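Local coordinates for succinoglycan biosynthesis protein (Bacillus cereus ATCC 14579, PDB 3B55) that binds a calcium ion and is probably an enzyme of the erythromycin esterase-like family, although its substrate and any part in succinoglycan biosynthesis are not established, at residues V78-A83 and R96-L101; N109-E114 and E289-T294; R167-D172 and E296-T301. The protein carries 1 engineered substitution. One frame throughout, in Å; residues are numbered along the deposited sequence.

Contact 1. Residues V78-A83 and R96-L101; sequences VGLGEA and RIVKYL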
loop_
_atom_site.group_PDB
_atom_site.type_symbol
_atom_site.label_atom_id
_atom_site.label_comp_id
_atom_site.label_asym_id
_atom_site.label_seq_id
_atom_site.Cartn_x
_atom_site.Cartn_y
_atom_site.Cartn_z
ATOM N N VAL A 78 -6.222 -4.902 -7.434
ATOM C CA VAL A 78 -6.555 -5.604 -6.204
ATOM C C VAL A 78 -5.788 -5.073 -5.003
ATOM O O VAL A 78 -4.555 -5.094 -4.983
ATOM C CB VAL A 78 -6.252 -7.122 -6.359
ATOM C CG1 VAL A 78 -6.398 -7.844 -5.021
ATOM C CG2 VAL A 78 -7.179 -7.724 -7.401
ATOM N N GLY A 79 -6.532 -4.600 -4.005
ATOM C CA GLY A 79 -5.917 -4.086 -2.796
ATOM C C GLY A 79 -5.601 -5.277 -1.904
ATOM O O GLY A 79 -6.458 -6.137 -1.696
ATOM N N LEU A 80 -4.379 -5.341 -1.382
ATOM C CA LEU A 80 -3.975 -6.449 -0.522
ATOM C C LEU A 80 -3.468 -5.853 0.783
ATOM O O LEU A 80 -2.303 -5.467 0.895
ATOM C CB LEU A 80 -2.887 -7.274 -1.229
ATOM C CG LEU A 80 -2.439 -8.628 -0.667
ATOM C CD1 LEU A 80 -3.653 -9.530 -0.439
ATOM C CD2 LEU A 80 -1.455 -9.289 -1.659
ATOM N N GLY A 81 -4.347 -5.791 1.780
ATOM C CA GLY A 81 -3.956 -5.192 3.045
ATOM C C GLY A 81 -3.336 -6.080 4.098
ATOM O O GLY A 81 -3.522 -7.292 4.100
ATOM N N GLU A 82 -2.571 -5.461 4.992
ATOM C CA GLU A 82 -1.932 -6.191 6.085
ATOM C C GLU A 82 -2.511 -5.671 7.387
ATOM O O GLU A 82 -2.529 -4.467 7.622
ATOM C CB GLU A 82 -0.400 -6.030 6.044
ATOM C CG GLU A 82 0.098 -4.655 5.633
ATOM C CD GLU A 82 1.543 -4.701 5.139
ATOM O OE1 GLU A 82 1.835 -5.497 4.215
ATOM O OE2 GLU A 82 2.390 -3.950 5.666
ATOM N N ALA A 83 -3.017 -6.579 8.217
ATOM C CA ALA A 83 -3.617 -6.185 9.486
ATOM C C ALA A 83 -2.658 -5.329 10.296
ATOM O O ALA A 83 -3.083 -4.476 11.062
ATOM C CB ALA A 83 -4.033 -7.424 10.288
ATOM N N ARG A 96 2.620 -14.923 -0.917
ATOM C CA ARG A 96 2.034 -16.043 -1.639
ATOM C C ARG A 96 0.927 -15.603 -2.596
ATOM O O ARG A 96 0.804 -16.129 -3.703
ATOM C CB ARG A 96 1.460 -17.061 -0.660
ATOM C CG ARG A 96 2.458 -17.650 0.331
ATOM C CD ARG A 96 1.836 -18.867 0.988
ATOM N NE ARG A 96 1.501 -19.862 -0.030
ATOM C CZ ARG A 96 0.389 -20.587 -0.037
ATOM N NH1 ARG A 96 -0.511 -20.436 0.929
ATOM N NH2 ARG A 96 0.171 -21.453 -1.019
ATOM N N ILE A 97 0.111 -14.651 -2.154
ATOM C CA ILE A 97 -0.989 -14.146 -2.965
ATOM C C ILE A 97 -0.475 -13.393 -4.186
ATOM O O ILE A 97 -0.976 -13.582 -5.298
ATOM C CB ILE A 97 -1.906 -13.222 -2.130
ATOM C CG1 ILE A 97 -2.478 -14.017 -0.948
ATOM C CG2 ILE A 97 -3.019 -12.662 -2.997
ATOM C CD1 ILE A 97 -3.269 -13.196 0.028
ATOM N N VAL A 98 0.516 -12.533 -3.980
ATOM C CA VAL A 98 1.098 -11.799 -5.094
ATOM C C VAL A 98 1.550 -12.829 -6.120
ATOM O O VAL A 98 1.257 -12.705 -7.307
ATOM C CB VAL A 98 2.316 -10.965 -4.642
ATOM C CG1 VAL A 98 2.971 -10.303 -5.843
ATOM C CG2 VAL A 98 1.871 -9.913 -3.638
ATOM N N LYS A 99 2.263 -13.846 -5.638
ATOM C CA LYS A 99 2.763 -14.932 -6.477
ATOM C C LYS A 99 1.640 -15.526 -7.316
ATOM O O LYS A 99 1.791 -15.733 -8.516
ATOM C CB LYS A 99 3.338 -16.048 -5.612
ATOM C CG LYS A 99 4.833 -16.009 -5.393
ATOM C CD LYS A 99 5.267 -17.333 -4.791
ATOM C CE LYS A 99 6.764 -17.520 -4.851
ATOM N NZ LYS A 99 7.142 -18.875 -4.374
ATOM N N TYR A 100 0.520 -15.821 -6.663
ATOM C CA TYR A 100 -0.634 -16.391 -7.344
ATOM C C TYR A 100 -1.222 -15.427 -8.379
ATOM O O TYR A 100 -1.473 -15.809 -9.522
ATOM C CB TYR A 100 -1.720 -16.747 -6.335
ATOM C CG TYR A 100 -2.953 -17.295 -6.999
ATOM C CD1 TYR A 100 -2.983 -18.608 -7.468
ATOM C CD2 TYR A 100 -4.060 -16.478 -7.246
ATOM C CE1 TYR A 100 -4.075 -19.096 -8.171
ATOM C CE2 TYR A 100 -5.158 -16.956 -7.952
ATOM C CZ TYR A 100 -5.156 -18.263 -8.414
ATOM O OH TYR A 100 -6.220 -18.735 -9.145
ATOM N N LEU A 101 -1.457 -14.184 -7.962
ATOM C CA LEU A 101 -2.015 -13.173 -8.845
ATOM C C LEU A 101 -1.100 -12.889 -10.040
ATOM O O LEU A 101 -1.577 -12.659 -11.146
ATOM C CB LEU A 101 -2.295 -11.883 -8.055
ATOM C CG LEU A 101 -3.448 -11.965 -7.037
ATOM C CD1 LEU A 101 -3.617 -10.639 -6.314
ATOM C CD2 LEU A 101 -4.737 -12.321 -7.741
#

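Contact 2. Residues N109-E114 and E289-T294; sequences NLVLEE and ENAKWT. With CA (calcium ion), chain B.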
loop_
_atom_site.group_PDB
_atom_site.type_symbol
_atom_site.label_atom_id
_atom_site.label_comp_id
_atom_site.label_asym_id
_atom_site.label_seq_id
_atom_site.Cartn_x
_atom_site.Cartn_y
_atom_site.Cartn_z
ATOM N N ASN A 109 2.071 -5.377 -11.873
ATOM C CA ASN A 109 2.579 -4.257 -11.094
ATOM C C ASN A 109 2.259 -4.407 -9.629
ATOM O O ASN A 109 1.160 -4.801 -9.258
ATOM C CB ASN A 109 1.998 -2.937 -11.600
ATOM C CG ASN A 109 2.133 -2.789 -13.087
ATOM O OD1 ASN A 109 1.207 -3.094 -13.838
ATOM N ND2 ASN A 109 3.301 -2.339 -13.532
ATOM N N LEU A 110 3.245 -4.108 -8.802
ATOM C CA LEU A 110 3.074 -4.174 -7.370
ATOM C C LEU A 110 3.306 -2.767 -6.843
ATOM O O LEU A 110 4.419 -2.238 -6.924
ATOM C CB LEU A 110 4.084 -5.133 -6.739
ATOM C CG LEU A 110 4.077 -5.174 -5.200
ATOM C CD1 LEU A 110 2.718 -5.605 -4.698
ATOM C CD2 LEU A 110 5.137 -6.150 -4.704
ATOM N N VAL A 111 2.240 -2.157 -6.340
ATOM C CA VAL A 111 2.328 -0.826 -5.780
ATOM C C VAL A 111 2.433 -0.991 -4.272
ATOM O O VAL A 111 1.526 -1.513 -3.619
ATOM C CB VAL A 111 1.091 0.032 -6.133
ATOM C CG1 VAL A 111 1.189 1.385 -5.451
ATOM C CG2 VAL A 111 1.018 0.224 -7.647
ATOM N N LEU A 112 3.554 -0.549 -3.725
ATOM C CA LEU A 112 3.796 -0.660 -2.297
ATOM C C LEU A 112 3.489 0.615 -1.570
ATOM O O LEU A 112 3.641 1.715 -2.109
ATOM C CB LEU A 112 5.263 -0.989 -2.007
ATOM C CG LEU A 112 5.875 -2.280 -2.528
ATOM C CD1 LEU A 112 7.358 -2.249 -2.221
ATOM C CD2 LEU A 112 5.218 -3.495 -1.886
ATOM N N GLU A 113 3.077 0.445 -0.324
ATOM C CA GLU A 113 2.795 1.564 0.534
ATOM C C GLU A 113 4.201 2.010 0.949
ATOM O O GLU A 113 4.592 1.952 2.121
ATOM C CB GLU A 113 2.020 1.100 1.745
ATOM C CG GLU A 113 1.540 2.217 2.580
ATOM C CD GLU A 113 1.385 1.786 3.986
ATOM O OE1 GLU A 113 0.461 0.998 4.299
ATOM O OE2 GLU A 113 2.224 2.239 4.769
ATOM N N GLU A 114 4.965 2.437 -0.048
ATOM C CA GLU A 114 6.336 2.882 0.153
ATOM C C GLU A 114 6.547 4.150 -0.670
ATOM O O GLU A 114 5.830 4.397 -1.639
ATOM C CB GLU A 114 7.286 1.769 -0.307
ATOM C CG GLU A 114 8.766 2.070 -0.160
ATOM C CD GLU A 114 9.146 2.377 1.270
ATOM O OE1 GLU A 114 8.836 3.492 1.740
ATOM O OE2 GLU A 114 9.748 1.501 1.923
ATOM N N GLU A 289 -3.926 8.379 -6.266
ATOM C CA GLU A 289 -3.552 8.846 -7.600
ATOM C C GLU A 289 -2.381 8.062 -8.166
ATOM O O GLU A 289 -2.353 7.749 -9.355
ATOM C CB GLU A 289 -3.190 10.342 -7.572
ATOM C CG GLU A 289 -4.337 11.268 -7.193
ATOM C CD GLU A 289 -3.992 12.745 -7.382
ATOM O OE1 GLU A 289 -2.784 13.077 -7.441
ATOM O OE2 GLU A 289 -4.929 13.574 -7.451
ATOM N N ASN A 290 -1.418 7.741 -7.309
ATOM C CA ASN A 290 -0.245 6.999 -7.745
ATOM C C ASN A 290 -0.590 5.557 -8.072
ATOM O O ASN A 290 -0.021 4.975 -8.990
ATOM C CB ASN A 290 0.843 7.079 -6.671
ATOM C CG ASN A 290 1.380 8.492 -6.512
ATOM O OD1 ASN A 290 1.968 8.849 -5.483
ATOM N ND2 ASN A 290 1.180 9.308 -7.543
ATOM N N ALA A 291 -1.532 4.988 -7.323
ATOM C CA ALA A 291 -1.966 3.618 -7.558
ATOM C C ALA A 291 -2.831 3.598 -8.821
ATOM O O ALA A 291 -2.794 2.641 -9.597
ATOM C CB ALA A 291 -2.763 3.116 -6.374
ATOM N N LYS A 292 -3.608 4.658 -9.025
ATOM C CA LYS A 292 -4.465 4.752 -10.208
ATOM C C LYS A 292 -3.604 4.953 -11.449
ATOM O O LYS A 292 -3.829 4.319 -12.482
ATOM C CB LYS A 292 -5.456 5.913 -10.079
ATOM C CG LYS A 292 -6.346 6.047 -11.301
ATOM C CD LYS A 292 -7.569 6.913 -11.052
ATOM C CE LYS A 292 -7.318 8.361 -11.411
ATOM N NZ LYS A 292 -8.614 9.080 -11.586
ATOM N N TRP A 293 -2.616 5.834 -11.347
ATOM C CA TRP A 293 -1.715 6.089 -12.468
ATOM C C TRP A 293 -1.063 4.772 -12.956
ATOM O O TRP A 293 -0.948 4.531 -14.159
ATOM C CB TRP A 293 -0.627 7.078 -12.042
ATOM C CG TRP A 293 0.348 7.369 -13.126
ATOM C CD1 TRP A 293 0.264 8.358 -14.062
ATOM C CD2 TRP A 293 1.507 6.598 -13.460
ATOM N NE1 TRP A 293 1.297 8.246 -14.962
ATOM C CE2 TRP A 293 2.073 7.173 -14.617
ATOM C CE3 TRP A 293 2.119 5.471 -12.894
ATOM C CZ2 TRP A 293 3.227 6.658 -15.225
ATOM C CZ3 TRP A 293 3.270 4.957 -13.499
ATOM C CH2 TRP A 293 3.808 5.552 -14.654
ATOM N N THR A 294 -0.647 3.926 -12.017
ATOM C CA THR A 294 -0.005 2.654 -12.345
ATOM C C THR A 294 -0.919 1.741 -13.162
ATOM O O THR A 294 -0.537 1.249 -14.215
ATOM C CB THR A 294 0.419 1.910 -11.065
ATOM O OG1 THR A 294 1.293 2.745 -10.299
ATOM C CG2 THR A 294 1.150 0.613 -11.418
HETATM CA CA CA B . 1.364 2.205 6.951
#

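Contact 3. Residues R167-D172 and E296-T301; sequences RVIGMD and EHLGKT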
loop_
_atom_site.group_PDB
_atom_site.type_symbol
_atom_site.label_atom_id
_atom_site.label_comp_id
_atom_site.label_asym_id
_atom_site.label_seq_id
_atom_site.Cartn_x
_atom_site.Cartn_y
_atom_site.Cartn_z
ATOM N N ARG A 167 6.614 -4.903 -12.230
ATOM C CA ARG A 167 7.218 -3.612 -11.898
ATOM C C ARG A 167 6.895 -3.251 -10.453
ATOM O O ARG A 167 5.825 -3.592 -9.944
ATOM C CB ARG A 167 6.671 -2.507 -12.807
ATOM C CG ARG A 167 6.733 -2.802 -14.295
ATOM C CD ARG A 167 8.158 -3.014 -14.793
ATOM N NE ARG A 167 9.047 -1.884 -14.518
ATOM C CZ ARG A 167 8.811 -0.626 -14.880
ATOM N NH1 ARG A 167 7.702 -0.311 -15.537
ATOM N NH2 ARG A 167 9.691 0.321 -14.587
ATOM N N VAL A 168 7.818 -2.563 -9.791
ATOM C CA VAL A 168 7.612 -2.154 -8.411
ATOM C C VAL A 168 7.445 -0.647 -8.321
ATOM O O VAL A 168 8.350 0.110 -8.658
ATOM C CB VAL A 168 8.785 -2.582 -7.510
ATOM C CG1 VAL A 168 8.672 -1.914 -6.148
ATOM C CG2 VAL A 168 8.774 -4.086 -7.345
ATOM N N ILE A 169 6.277 -0.219 -7.855
ATOM C CA ILE A 169 5.971 1.204 -7.719
ATOM C C ILE A 169 5.704 1.587 -6.262
ATOM O O ILE A 169 5.221 0.774 -5.470
ATOM C CB ILE A 169 4.709 1.594 -8.564
ATOM C CG1 ILE A 169 4.989 1.425 -10.061
ATOM C CG2 ILE A 169 4.286 3.027 -8.269
ATOM C CD1 ILE A 169 4.694 0.037 -10.580
ATOM N N GLY A 170 6.024 2.832 -5.925
ATOM C CA GLY A 170 5.793 3.338 -4.586
ATOM C C GLY A 170 4.729 4.424 -4.654
ATOM O O GLY A 170 4.865 5.391 -5.411
HETATM N N MSE A 171 3.667 4.285 -3.872
HETATM C CA MSE A 171 2.612 5.282 -3.899
HETATM C C MSE A 171 2.721 6.332 -2.789
HETATM O O MSE A 171 2.002 7.332 -2.816
HETATM C CB MSE A 171 1.248 4.594 -3.833
HETATM C CG MSE A 171 0.933 3.958 -2.493
HETATM SE SE MSE A 171 -0.802 3.089 -2.474
HETATM C CE MSE A 171 -0.521 1.902 -0.967
ATOM N N ASP A 172 3.620 6.121 -1.828
ATOM C CA ASP A 172 3.762 7.075 -0.727
ATOM C C ASP A 172 4.661 8.265 -1.055
ATOM O O ASP A 172 5.531 8.180 -1.923
ATOM C CB ASP A 172 4.282 6.375 0.527
ATOM C CG ASP A 172 3.790 7.030 1.793
ATOM O OD1 ASP A 172 3.272 8.164 1.706
ATOM O OD2 ASP A 172 3.924 6.421 2.873
ATOM N N GLU A 296 -3.653 2.546 -14.777
ATOM C CA GLU A 296 -4.008 3.178 -16.040
ATOM C C GLU A 296 -2.893 3.175 -17.083
ATOM O O GLU A 296 -3.169 3.072 -18.276
ATOM C CB GLU A 296 -4.503 4.610 -15.802
ATOM C CG GLU A 296 -5.721 4.697 -14.893
ATOM C CD GLU A 296 -6.470 6.019 -15.025
ATOM O OE1 GLU A 296 -5.849 7.082 -14.809
ATOM O OE2 GLU A 296 -7.682 5.990 -15.335
ATOM N N HIS A 297 -1.642 3.283 -16.645
ATOM C CA HIS A 297 -0.530 3.298 -17.588
ATOM C C HIS A 297 0.250 1.998 -17.709
ATOM O O HIS A 297 0.822 1.734 -18.757
ATOM C CB HIS A 297 0.453 4.419 -17.249
ATOM C CG HIS A 297 -0.129 5.791 -17.377
ATOM N ND1 HIS A 297 -1.058 6.289 -16.489
ATOM C CD2 HIS A 297 0.060 6.758 -18.307
ATOM C CE1 HIS A 297 -1.420 7.502 -16.868
ATOM N NE2 HIS A 297 -0.757 7.810 -17.968
ATOM N N LEU A 298 0.270 1.177 -16.663
ATOM C CA LEU A 298 1.029 -0.070 -16.716
ATOM C C LEU A 298 0.215 -1.358 -16.658
ATOM O O LEU A 298 0.763 -2.435 -16.860
ATOM C CB LEU A 298 2.099 -0.079 -15.614
ATOM C CG LEU A 298 3.028 1.141 -15.596
ATOM C CD1 LEU A 298 4.077 0.958 -14.514
ATOM C CD2 LEU A 298 3.700 1.330 -16.960
ATOM N N GLY A 299 -1.082 -1.262 -16.371
ATOM C CA GLY A 299 -1.902 -2.467 -16.351
ATOM C C GLY A 299 -2.447 -2.998 -15.035
ATOM O O GLY A 299 -2.606 -2.265 -14.061
ATOM N N LYS A 300 -2.732 -4.296 -15.013
ATOM C CA LYS A 300 -3.264 -4.946 -13.825
ATOM C C LYS A 300 -2.292 -4.739 -12.670
ATOM O O LYS A 300 -1.126 -5.138 -12.739
ATOM C CB LYS A 300 -3.504 -6.427 -14.114
ATOM C CG LYS A 300 -4.400 -6.634 -15.335
ATOM C CD LYS A 300 -5.579 -7.537 -15.040
ATOM C CE LYS A 300 -5.139 -8.952 -14.745
ATOM N NZ LYS A 300 -6.310 -9.866 -14.603
ATOM N N THR A 301 -2.789 -4.117 -11.608
ATOM C CA THR A 301 -1.966 -3.774 -10.458
ATOM C C THR A 301 -2.413 -4.337 -9.113
ATOM O O THR A 301 -3.605 -4.592 -8.888
ATOM C CB THR A 301 -1.891 -2.232 -10.342
ATOM O OG1 THR A 301 -1.307 -1.703 -11.538
ATOM C CG2 THR A 301 -1.047 -1.800 -9.142
#

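Contact 1. Residues V78-A83 and R96-L101
Leu80 reaches from the sheet into the side of helix 88-104 and meets two of its side chains, Ile97 and Val98. This is the strand-to-helix interface of a beta-alpha-beta unit in an alpha/beta fold: strand 77-82 leads into the helix, which returns almost antiparallel to it, with the axes of 78-82 and 96-101 at 167° and 10.8 Å apart. Both methyls of Leu80 are used. CD1 lies 3.7 Å from Ile97 CD1, while CD2 lies 3.9 Å from Val98 CG2. The CG2 branch of Ile97 fits against the fork itself, 4.0 Å from Leu80 CD2 and 4.1 Å from Leu80 CD1. A chi1 of -170°, with CG opposite the backbone N, extends the leucine across the gap.

Two residues back along the strand and one helical turn onward, Val78 faces Leu101. Their neighbours close the layer: Phe107 touches both, Ile302 of strand 301-306 packs on Val98 and Leu101, and Leu68 covers Ile97. Further out, Lys94 of the same helix hydrogen-bonds to Leu80 O and forms a salt bridge with Glu82, whose other carboxylate oxygen bonds to the calcium ligand His85. Strand and helix are thus tied by polar groups at the end nearer the metal. At the other end the join is purely apolar, Val78 CG1 resting 4.1 Å from Leu101 CD1.

Contact 2. Residues N109-E114 and E289-T294
Val111 and Ala291 bring the backbones to within 6.4 Å, CA to CA, where helix 278-298 lies over strand 109-112 in nearly antiparallel sense; the axes of 109-112 and 289-294 run at 174° to each other and come no nearer than 9.5 Å. Thr294 carries most of the interface. Its methyl CG2 fits between two residues of the strand, 3.7 Å from Asn109 CB and 3.8 Å from Val111 CG2. Val111 and Thr294 approach tip to tip, whereas the side chains of Asn109 and Thr294 lie alongside, pointing opposite ways. The second methyl of Val111 turns to the preceding helical turn, with CG1 4.4 Å from Ala291 CB.

With chi1 at -57°, Thr294 OG1 stands beside the backbone N and donates to Asn290 O over 2.9 Å, tilted 16° from the carbonyl plane. The flank of this OG1 also touches Val111 CG2, at 3.7 Å and without a bond. Asn290 O receives Thr294 N as well, in a longer helical bond.

Farther along, the chain turns a corner at Glu113 and Glu114. Glu113 OE2 binds the calcium ion at 2.3 Å, together with His85, and OE1 accepts a bond from His306 N.

Thr294 thus meets the strand by van der Waals contact through CG2 and OG1, its hydroxyl hydrogen being used within its own helix. This contact seats the helix on the strand, and the same segment 109-114 goes on to the calcium ligand Glu113, which itself does not touch segment 289-294.

Contact 3. Residues R167-D172 and E296-T301
Two successive bends in Arg167, chi2 -61° and chi3 -57°, fold its chain back so that the guanidinium comes round to Leu298, and the leucine meets it with CG beside its own backbone N, chi1 -53°. One methyl does the touching on the helix side: Leu298 CD1 lies 4.0 Å from Arg167 NH1 and 4.1 Å from Ile169 CD1. The arginine crosses the leucine at about a right angle, and the methyl meets the guanidinium obliquely. Ile169, two residues along the same strand, supplies the fully apolar half of the contact.

What fixes the arginine is mainly outside this pair. Arg167 NH2 forms a salt bridge with Asp123, which also accepts a bond from Val168 N, so that one carboxylate holds both the guanidinium and the strand backbone. Trp254 of helix 250-268 touches both Arg167 and Leu298.

Just beyond the leucine the helix stops. Gly299 leaves helical geometry with positive phi, in a conformation where a side chain would press against the preceding carbonyl oxygen. The following turn is bridged by Thr301 OG1, which donates to Gly299 O over 2.9 Å from above the carbonyl plane.

The partly buried arrangement is that of a helix-to-strand connection in an alpha/beta fold: the last turn of helix 278-298 rests on one edge strand of the sheet, 167-172, before the chain enters the interior strand 301-306.

All three contacts join helices to the same mixed sheet, but on opposite faces: segment 96-101 packs on one face, helix 278-298 on the other. Contacts 2 and 3 share that second helix and use the neighbouring strands 109-112 and 167-172, with centres about 4 Å apart. Contact 1 is about 14 Å from each, centre to centre. Along the chain contact 1 is complete before the others begin, whereas the segments of contacts 2 and 3 alternate. A probable backbone bond from Val78 N to Thr301 O, 3.0 Å, joins contacts 1 and 3, and one from Leu112 N to Ile169 O, 2.8 Å, joins contacts 2 and 3; contacts 1 and 2 do not touch. The C-terminal ends of strands 77-82 and 109-112 lead to the calcium ligands His85 and Glu113.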